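Local structure of 3-hydroxyadipyl-CoA dehydrogenase (Escherichia coli, 3MOG) at residues V320-T325 with V342-M347; T353-A358 with P386-W391. The protein catalyses the NAD+-dependent oxidation of (3S)-3-hydroxyadipyl-CoA to 3-oxoadipyl-CoA in the breakdown of phenylacetate, working as a homotrimer. All coordinates share one frame; numbering follows the deposited sequence.

Contact 1: V320-T325 with V342-M347; sequences VLLIET and VVIDKM
E324 and K346 meet because their first torsions bring both chains together at the C-terminal ends of the two strands: CG of E324 stands anti to its carbonyl carbon (chi1 -71°), CG of K346 lies between backbone N and carbonyl carbon (chi1 63°), and both chains then run extended and cross at about a right angle. They touch by van der Waals contact, K346 CE 3.8 Å from E324 CD, while E324 OE1 and K346 NZ stay 4.5 Å apart, too far for a salt bridge. The carboxylate spends its charge otherwise: OE2 forms a salt bridge with R440 and accepts from one water and, at a longer 3.3 Å to E324 OE2, from a second that also donates to K346 O. The first, 2.9 Å from E324 OE2, also donates to I344 O and accepts from K346 N. A leucine in place of E324 would probably leave R440 without its carboxylate and the first water without one of its acceptors.

Back along the strands from this polar end, strands 320-324 and 341-345 pair in parallel, L322 beside V342, I323 beside V343 and E324 beside I344. Four backbone bonds join them: V342 N to L321 O, I323 N to V342 O, I344 N to I323 O and T325 N to I344 O. L322 leans across, its CD1 3.8 Å from V342 CG1 and 4.0 Å from I344 CB, and this face is covered by helix 362-373. Branched valine and isoleucine suit such extended backbone. V343 lies on the opposite face with I323, and its CG1 is 3.7 Å from CB of T325, whose OG1 bonds to G327 N.

The pair belongs to the beta-alpha-beta unit with helix 330-337 in a reduced Rossmann-fold domain. Its chemistry implies an apolar, backbone-bonded middle closed at the C-terminal strand ends by a hydrated carboxylate, whose neighbouring positive groups would probably favour its ionised form.

Contact 2: T353-A358 with P386-W391; sequences TIAAAA and PGMLIW
M388 lays its terminal methyl over the backbone between I354 and A355, CE lying 3.5 Å from I354 C and 3.6 Å from A355 N. The same methyl touches A355 CB at 3.7 Å, and the sulfur follows alongside, SD 4.0 Å from that CB. Two bends in the chain bring the methyl down on the strand: chi2 is -74° and chi3 -93°, so the thioether folds back instead of reaching straight out. A flexible, unbranched side chain suits this place, since it can follow the shape of the strand, and A355 is small enough to let it settle close to the main chain.

T353 borders the methyl on its other flank. Its hydroxyl OG1 is 3.9 Å from M388 CE, a van der Waals approach, and the two side chains slide past each other in opposite directions. T353 CG2 meets L389 CD1 more loosely, at 4.4 Å. No hydrogen bond crosses between the two segments; the interface is small, buried and held by dispersion forces.

L389 occupies the N-cap position of helix 390-406, so M388 sits in the turn just ahead of it. D345, on the strand next to 351-356, accepts from the backbone N atoms of L389, I390 and W391 and thereby fixes the start of the helix beside the sheet. The contact thus joins strand 351-356, hydrogen-bonded on one flank to strand 341-345 and on the other to the 378-381 strand region, to the entry of helix 390-406, in the second of the chain's two 3-hydroxyacyl-CoA dehydrogenase C-terminal family regions, with M388 also packing on V343 and I382.

How the contacts relate
Both contacts are largely buried and lie on one sheet, where strands 341-345 and 351-356 are neighbours, but they do different work. Contact 1 is internal to the reduced Rossmann-fold domain, joining parallel strands through regular backbone bonds and ending in a partly exposed, watered polar end. Contact 2 is smaller, without hydrogen bonds, made by van der Waals contact, and it runs from that domain to helix 390-406. They touch at the strand ends, where K346 O probably accepts from W391 NE1 at 2.7 Å. Polar ties to the helical part come from both segments of contact 1, E324 to R440, D345 and K346 to the start of helix 390-406, while strand 351-356 adds packing beside them.

Contact 1: V320-T325 with V342-M347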
loop_
_atom_site.group_PDB
_atom_site.type_symbol
_atom_site.label_atom_id
_atom_site.label_comp_id
_atom_site.label_asym_id
_atom_site.label_seq_id
_atom_site.Cartn_x
_atom_site.Cartn_y
_atom_site.Cartn_z
ATOM N N VAL C 320 -32.032 -17.898 -24.452
ATOM C CA VAL C 320 -30.916 -17.008 -24.111
ATOM C C VAL C 320 -31.351 -15.880 -23.188
ATOM O O VAL C 320 -32.284 -15.140 -23.501
ATOM C CB VAL C 320 -30.319 -16.333 -25.361
ATOM C CG1 VAL C 320 -28.955 -15.705 -25.049
ATOM C CG2 VAL C 320 -30.222 -17.318 -26.496
ATOM N N LEU C 321 -30.665 -15.743 -22.058
ATOM C CA LEU C 321 -30.797 -14.537 -21.253
ATOM C C LEU C 321 -29.775 -13.516 -21.720
ATOM O O LEU C 321 -28.570 -13.777 -21.711
ATOM C CB LEU C 321 -30.632 -14.827 -19.761
ATOM C CG LEU C 321 -31.688 -15.697 -19.060
ATOM C CD1 LEU C 321 -31.479 -15.675 -17.559
ATOM C CD2 LEU C 321 -33.109 -15.258 -19.371
ATOM N N LEU C 322 -30.277 -12.375 -22.171
ATOM C CA LEU C 322 -29.458 -11.212 -22.453
ATOM C C LEU C 322 -29.555 -10.306 -21.231
ATOM O O LEU C 322 -30.627 -9.754 -20.935
ATOM C CB LEU C 322 -29.951 -10.484 -23.703
ATOM C CG LEU C 322 -29.198 -9.206 -24.066
ATOM C CD1 LEU C 322 -27.790 -9.539 -24.518
ATOM C CD2 LEU C 322 -29.930 -8.395 -25.129
ATOM N N ILE C 323 -28.441 -10.184 -20.510
ATOM C CA ILE C 323 -28.434 -9.556 -19.189
ATOM C C ILE C 323 -27.467 -8.384 -19.191
ATOM O O ILE C 323 -26.294 -8.537 -19.545
ATOM C CB ILE C 323 -28.091 -10.572 -18.067
ATOM C CG1 ILE C 323 -29.067 -11.766 -18.098
ATOM C CG2 ILE C 323 -28.134 -9.908 -16.685
ATOM C CD1 ILE C 323 -28.746 -12.906 -17.115
ATOM N N GLU C 324 -27.986 -7.205 -18.860
ATOM C CA GLU C 324 -27.158 -6.034 -18.603
ATOM C C GLU C 324 -26.207 -6.325 -17.428
ATOM O O GLU C 324 -26.629 -6.894 -16.432
ATOM C CB GLU C 324 -28.037 -4.822 -18.299
ATOM C CG GLU C 324 -28.784 -4.292 -19.521
ATOM C CD GLU C 324 -29.312 -2.890 -19.310
ATOM O OE1 GLU C 324 -30.543 -2.737 -19.212
ATOM O OE2 GLU C 324 -28.502 -1.937 -19.241
ATOM N N THR C 325 -24.930 -5.975 -17.574
ATOM C CA THR C 325 -23.907 -6.352 -16.564
ATOM C C THR C 325 -24.166 -5.752 -15.189
ATOM O O THR C 325 -24.469 -4.559 -15.064
ATOM C CB THR C 325 -22.447 -6.043 -17.013
ATOM O OG1 THR C 325 -21.535 -6.559 -16.039
ATOM C CG2 THR C 325 -22.189 -4.537 -17.218
ATOM N N VAL C 342 -25.845 -14.065 -22.736
ATOM C CA VAL C 342 -25.026 -12.989 -23.264
ATOM C C VAL C 342 -25.097 -11.801 -22.284
ATOM O O VAL C 342 -26.185 -11.354 -21.905
ATOM C CB VAL C 342 -25.446 -12.587 -24.704
ATOM C CG1 VAL C 342 -24.566 -11.444 -25.240
ATOM C CG2 VAL C 342 -25.365 -13.781 -25.632
ATOM N N VAL C 343 -23.934 -11.325 -21.847
ATOM C CA VAL C 343 -23.863 -10.132 -21.004
ATOM C C VAL C 343 -23.695 -8.877 -21.884
ATOM O O VAL C 343 -22.861 -8.857 -22.779
ATOM C CB VAL C 343 -22.742 -10.259 -19.935
ATOM C CG1 VAL C 343 -22.303 -8.902 -19.417
ATOM C CG2 VAL C 343 -23.222 -11.131 -18.772
ATOM N N ILE C 344 -24.508 -7.853 -21.644
ATOM C CA ILE C 344 -24.418 -6.614 -22.407
ATOM C C ILE C 344 -24.023 -5.421 -21.522
ATOM O O ILE C 344 -24.400 -5.324 -20.350
ATOM C CB ILE C 344 -25.729 -6.327 -23.210
ATOM C CG1 ILE C 344 -25.639 -5.029 -23.996
ATOM C CG2 ILE C 344 -26.950 -6.272 -22.305
ATOM C CD1 ILE C 344 -26.862 -4.749 -24.845
ATOM N N ASP C 345 -23.253 -4.526 -22.122
ATOM C CA ASP C 345 -22.727 -3.337 -21.499
ATOM C C ASP C 345 -23.188 -2.182 -22.362
ATOM O O ASP C 345 -22.614 -1.929 -23.427
ATOM C CB ASP C 345 -21.205 -3.432 -21.548
ATOM C CG ASP C 345 -20.507 -2.314 -20.822
ATOM O OD1 ASP C 345 -19.383 -1.958 -21.244
ATOM O OD2 ASP C 345 -21.056 -1.813 -19.822
ATOM N N LYS C 346 -24.230 -1.483 -21.925
ATOM C CA LYS C 346 -24.808 -0.420 -22.758
ATOM C C LYS C 346 -25.294 0.766 -21.956
ATOM O O LYS C 346 -25.721 0.603 -20.809
ATOM C CB LYS C 346 -25.961 -0.951 -23.630
ATOM C CG LYS C 346 -27.174 -1.482 -22.859
ATOM C CD LYS C 346 -28.458 -1.439 -23.688
ATOM C CE LYS C 346 -29.586 -2.220 -22.996
ATOM N NZ LYS C 346 -30.910 -2.092 -23.681
ATOM N N MET C 347 -25.200 1.956 -22.556
ATOM C CA MET C 347 -25.958 3.121 -22.077
ATOM C C MET C 347 -26.855 3.663 -23.192
ATOM O O MET C 347 -27.646 2.902 -23.735
ATOM C CB MET C 347 -25.064 4.180 -21.424
ATOM C CG MET C 347 -24.553 3.727 -20.035
ATOM S SD MET C 347 -23.530 4.927 -19.163
ATOM C CE MET C 347 -23.175 4.008 -17.685
HETATM O O HOH W 1 -25.773 -2.771 -19.781
HETATM O O HOH W 2 -28.327 1.246 -19.895
#

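Contact 2: T353-A358 with P386-W391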
loop_
_atom_site.group_PDB
_atom_site.type_symbol
_atom_site.label_atom_id
_atom_site.label_comp_id
_atom_site.label_asym_id
_atom_site.label_seq_id
_atom_site.Cartn_x
_atom_site.Cartn_y
_atom_site.Cartn_z
ATOM N N THR C 353 -21.211 -3.075 -26.099
ATOM C CA THR C 353 -20.361 -4.276 -26.015
ATOM C C THR C 353 -21.078 -5.472 -25.389
ATOM O O THR C 353 -21.986 -5.313 -24.571
ATOM C CB THR C 353 -18.919 -4.060 -25.413
ATOM O OG1 THR C 353 -18.972 -3.885 -23.995
ATOM C CG2 THR C 353 -18.215 -2.887 -26.047
ATOM N N ILE C 354 -20.688 -6.673 -25.820
ATOM C CA ILE C 354 -21.315 -7.912 -25.351
ATOM C C ILE C 354 -20.264 -8.985 -25.098
ATOM O O ILE C 354 -19.156 -8.914 -25.619
ATOM C CB ILE C 354 -22.387 -8.489 -26.352
ATOM C CG1 ILE C 354 -21.721 -9.072 -27.608
ATOM C CG2 ILE C 354 -23.461 -7.443 -26.712
ATOM C CD1 ILE C 354 -22.537 -10.143 -28.291
ATOM N N ALA C 355 -20.608 -9.959 -24.264
ATOM C CA ALA C 355 -19.753 -11.116 -24.070
ATOM C C ALA C 355 -20.649 -12.306 -23.938
ATOM O O ALA C 355 -21.671 -12.247 -23.244
ATOM C CB ALA C 355 -18.869 -10.966 -22.822
ATOM N N ALA C 356 -20.277 -13.369 -24.643
ATOM C CA ALA C 356 -20.994 -14.634 -24.591
ATOM C C ALA C 356 -20.298 -15.522 -23.586
ATOM O O ALA C 356 -19.071 -15.511 -23.500
ATOM C CB ALA C 356 -20.966 -15.295 -25.943
ATOM N N ALA C 357 -21.070 -16.280 -22.816
ATOM C CA ALA C 357 -20.486 -17.340 -22.010
ATOM C C ALA C 357 -19.844 -18.359 -22.953
ATOM O O ALA C 357 -20.424 -18.705 -23.985
ATOM C CB ALA C 357 -21.539 -17.986 -21.160
ATOM N N ALA C 358 -18.638 -18.801 -22.614
ATOM C CA ALA C 358 -17.923 -19.855 -23.361
ATOM C C ALA C 358 -18.806 -21.059 -23.675
ATOM O O ALA C 358 -18.702 -21.636 -24.755
ATOM C CB ALA C 358 -16.687 -20.311 -22.580
ATOM N N PRO C 386 -15.757 -9.003 -15.979
ATOM C CA PRO C 386 -16.642 -8.494 -14.934
ATOM C C PRO C 386 -16.898 -6.996 -15.055
ATOM O O PRO C 386 -15.957 -6.212 -15.159
ATOM C CB PRO C 386 -15.871 -8.811 -13.650
ATOM C CG PRO C 386 -15.130 -10.040 -13.961
ATOM C CD PRO C 386 -14.717 -9.892 -15.419
ATOM N N GLY C 387 -18.170 -6.603 -15.107
ATOM C CA GLY C 387 -18.517 -5.193 -15.188
ATOM C C GLY C 387 -18.278 -4.575 -16.555
ATOM O O GLY C 387 -18.668 -3.432 -16.799
ATOM N N MET C 388 -17.641 -5.345 -17.440
ATOM C CA MET C 388 -17.310 -4.942 -18.811
ATOM C C MET C 388 -16.543 -3.616 -18.859
ATOM O O MET C 388 -15.510 -3.493 -18.194
ATOM C CB MET C 388 -18.557 -4.973 -19.720
ATOM C CG MET C 388 -19.272 -6.334 -19.736
ATOM S SD MET C 388 -18.398 -7.585 -20.687
ATOM C CE MET C 388 -19.248 -7.309 -22.222
ATOM N N LEU C 389 -17.044 -2.624 -19.596
ATOM C CA LEU C 389 -16.239 -1.429 -19.882
ATOM C C LEU C 389 -16.881 -0.133 -19.432
ATOM O O LEU C 389 -16.338 0.581 -18.585
ATOM C CB LEU C 389 -15.896 -1.344 -21.381
ATOM C CG LEU C 389 -15.022 -2.452 -21.974
ATOM C CD1 LEU C 389 -14.768 -2.205 -23.454
ATOM C CD2 LEU C 389 -13.680 -2.599 -21.207
ATOM N N ILE C 390 -18.030 0.158 -20.022
ATOM C CA ILE C 390 -18.750 1.386 -19.802
ATOM C C ILE C 390 -19.206 1.436 -18.354
ATOM O O ILE C 390 -18.862 2.376 -17.642
ATOM C CB ILE C 390 -19.969 1.471 -20.760
ATOM C CG1 ILE C 390 -19.504 1.696 -22.203
ATOM C CG2 ILE C 390 -20.951 2.544 -20.315
ATOM C CD1 ILE C 390 -20.600 1.403 -23.265
ATOM N N TRP C 391 -19.938 0.407 -17.917
ATOM C CA TRP C 391 -20.514 0.391 -16.576
ATOM C C TRP C 391 -19.448 0.334 -15.507
ATOM O O TRP C 391 -19.569 1.013 -14.497
ATOM C CB TRP C 391 -21.585 -0.705 -16.405
ATOM C CG TRP C 391 -22.907 -0.223 -16.942
ATOM C CD1 TRP C 391 -23.333 -0.272 -18.244
ATOM C CD2 TRP C 391 -23.940 0.446 -16.208
ATOM N NE1 TRP C 391 -24.578 0.305 -18.358
ATOM C CE2 TRP C 391 -24.973 0.755 -17.125
ATOM C CE3 TRP C 391 -24.099 0.805 -14.860
ATOM C CZ2 TRP C 391 -26.145 1.410 -16.740
ATOM C CZ3 TRP C 391 -25.269 1.451 -14.472
ATOM C CH2 TRP C 391 -26.278 1.749 -15.414
#